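Local coordinates for protein L-hydantoinase (Arthrobacter aurescens, PDB 1GKR) that hydrolyses the cyclic amide ring of 5-substituted hydantoins, preferring aryl to alkyl derivatives, as a homotetramer with two zinc ions per subunit, at residues 234-239 and 370-375. Residues are numbered along the deposited sequence; the frame is centred on the assembly and turned at random.
With ZN (zinc ion), chain E.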
# COMPACT_ATOMS: atom_id res chain seq x y z
N ARG A 234 -3.00 -22.66 7.98
CA ARG A 234 -1.64 -22.21 8.26
C ARG A 234 -0.82 -22.61 7.03
O ARG A 234 -0.81 -23.77 6.63
CB ARG A 234 -1.07 -22.87 9.51
CG ARG A 234 -0.02 -22.01 10.15
CD ARG A 234 0.92 -22.78 11.03
NE ARG A 234 0.46 -23.00 12.40
CZ ARG A 234 0.14 -22.04 13.25
NH1 ARG A 234 0.20 -20.77 12.88
NH2 ARG A 234 -0.18 -22.34 14.50
N LEU A 235 -0.14 -21.64 6.44
CA LEU A 235 0.65 -21.87 5.24
C LEU A 235 2.10 -21.45 5.38
O LEU A 235 2.40 -20.37 5.90
CB LEU A 235 0.03 -21.07 4.10
CG LEU A 235 0.91 -20.91 2.86
CD1 LEU A 235 1.09 -22.26 2.23
CD2 LEU A 235 0.28 -19.95 1.86
N ILE A 236 3.02 -22.29 4.94
CA ILE A 236 4.43 -21.91 4.99
C ILE A 236 4.96 -21.99 3.58
O ILE A 236 4.90 -23.05 2.98
CB ILE A 236 5.29 -22.89 5.80
CG1 ILE A 236 4.87 -22.92 7.26
CG2 ILE A 236 6.75 -22.46 5.69
CD1 ILE A 236 5.70 -23.89 8.08
N VAL A 237 5.46 -20.89 3.04
CA VAL A 237 6.02 -20.96 1.70
C VAL A 237 7.48 -21.41 1.86
O VAL A 237 8.28 -20.74 2.50
CB VAL A 237 5.98 -19.61 0.99
CG1 VAL A 237 6.63 -19.72 -0.39
CG2 VAL A 237 4.53 -19.15 0.86
N LEU A 238 7.79 -22.57 1.29
CA LEU A 238 9.11 -23.17 1.37
C LEU A 238 10.14 -22.45 0.53
O LEU A 238 9.79 -21.73 -0.41
CB LEU A 238 9.05 -24.63 0.92
CG LEU A 238 8.14 -25.55 1.73
CD1 LEU A 238 8.01 -26.88 1.01
CD2 LEU A 238 8.71 -25.75 3.10
N HIS A 239 11.40 -22.66 0.88
CA HIS A 239 12.55 -22.06 0.20
C HIS A 239 12.27 -20.86 -0.69
O HIS A 239 12.21 -21.00 -1.92
CB HIS A 239 13.26 -23.11 -0.65
CG HIS A 239 12.32 -23.95 -1.45
ND1 HIS A 239 11.24 -23.41 -2.12
CD2 HIS A 239 12.29 -25.28 -1.70
CE1 HIS A 239 10.59 -24.37 -2.75
NE2 HIS A 239 11.21 -25.51 -2.51
N LYS A 370 7.23 -24.32 16.79
CA LYS A 370 5.97 -23.65 17.06
C LYS A 370 4.97 -23.83 15.92
O LYS A 370 3.86 -24.29 16.15
CB LYS A 370 6.20 -22.16 17.31
CG LYS A 370 6.76 -21.86 18.69
CD LYS A 370 6.99 -20.37 18.88
CE LYS A 370 7.35 -20.05 20.30
NZ LYS A 370 7.65 -18.60 20.46
N LEU A 371 5.36 -23.47 14.70
CA LEU A 371 4.44 -23.59 13.57
C LEU A 371 3.83 -24.98 13.39
O LEU A 371 2.69 -25.10 12.97
CB LEU A 371 5.13 -23.15 12.28
CG LEU A 371 5.42 -21.65 12.23
CD1 LEU A 371 6.29 -21.33 11.05
CD2 LEU A 371 4.13 -20.87 12.15
N PHE A 372 4.58 -26.03 13.71
CA PHE A 372 4.06 -27.38 13.53
C PHE A 372 3.41 -27.98 14.76
O PHE A 372 2.89 -29.11 14.72
CB PHE A 372 5.16 -28.30 13.03
CG PHE A 372 5.46 -28.13 11.58
CD1 PHE A 372 4.62 -28.70 10.62
CD2 PHE A 372 6.54 -27.35 11.16
CE1 PHE A 372 4.87 -28.50 9.26
CE2 PHE A 372 6.79 -27.14 9.81
CZ PHE A 372 5.97 -27.71 8.86
N GLY A 373 3.42 -27.22 15.84
CA GLY A 373 2.81 -27.68 17.06
C GLY A 373 3.57 -28.71 17.85
O GLY A 373 2.97 -29.49 18.58
N ILE A 374 4.89 -28.75 17.72
CA ILE A 374 5.67 -29.71 18.50
C ILE A 374 6.50 -28.89 19.48
O ILE A 374 7.44 -29.41 20.10
CB ILE A 374 6.61 -30.54 17.58
CG1 ILE A 374 7.56 -29.62 16.81
CG2 ILE A 374 5.79 -31.33 16.58
CD1 ILE A 374 8.46 -30.37 15.83
N TYR A 375 6.08 -27.64 19.67
CA TYR A 375 6.81 -26.69 20.47
C TYR A 375 7.39 -26.99 21.83
O TYR A 375 8.46 -27.60 21.91
CB TYR A 375 6.09 -25.35 20.59
CG TYR A 375 6.92 -24.33 21.37
CD1 TYR A 375 8.22 -24.01 21.00
CD2 TYR A 375 6.40 -23.71 22.51
CE1 TYR A 375 9.00 -23.11 21.75
CE2 TYR A 375 7.15 -22.81 23.26
CZ TYR A 375 8.45 -22.51 22.88
OH TYR A 375 9.17 -21.60 23.65
ZN ZN E . 10.85 -27.51 -3.53
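The parallel barrel strand 234-237 of this TIM-barrel amidohydrolase leads into the zinc ligand His239, and the side chains of Arg234 and Ile236 meet Leu371 and Phe372 in the last turn of helix 357-372. Ile236 supplies the apolar centre. Its CG1 branch, set anti to the carbonyl carbon (chi1 -64°) and fully extended beyond, carries CD1 forward to lie 4.0 Å from CD1 of Leu371. The same methyl reaches Phe372, approaching the ring obliquely with Ile236 CD1 3.8 Å from CE2. Arg234 runs past the other branch of Leu371, where CD of the arginine lies 3.9 Å from CD2. A bend at chi3 (-85°) sets the guanidinium alongside Leu371, with CA of that residue over one of its faces and Arg234 NE 3.1 Å from Leu371 O, while NH1 forms a salt bridge with Asp258. Replacing Arg234 with an alanine would probably deprive Asp258 of its charged mate and uncover the CD2 side of Leu371. The helix finishes in a Schellman motif, in which Gly373 takes positive phi and its N bonds to Lys370 O at 3.0 Å. At the far end of the strand segment, His239 NE2 binds zinc at 2.3 Å, a site shared with His183 and the carboxylated Lys147. Strand 234-237 lies between strands 179-182 and 259-263; Leu371 also packs on His260 of the latter, whereas Phe372 reaches Val179 of the former and Glu59 of strand 51-62.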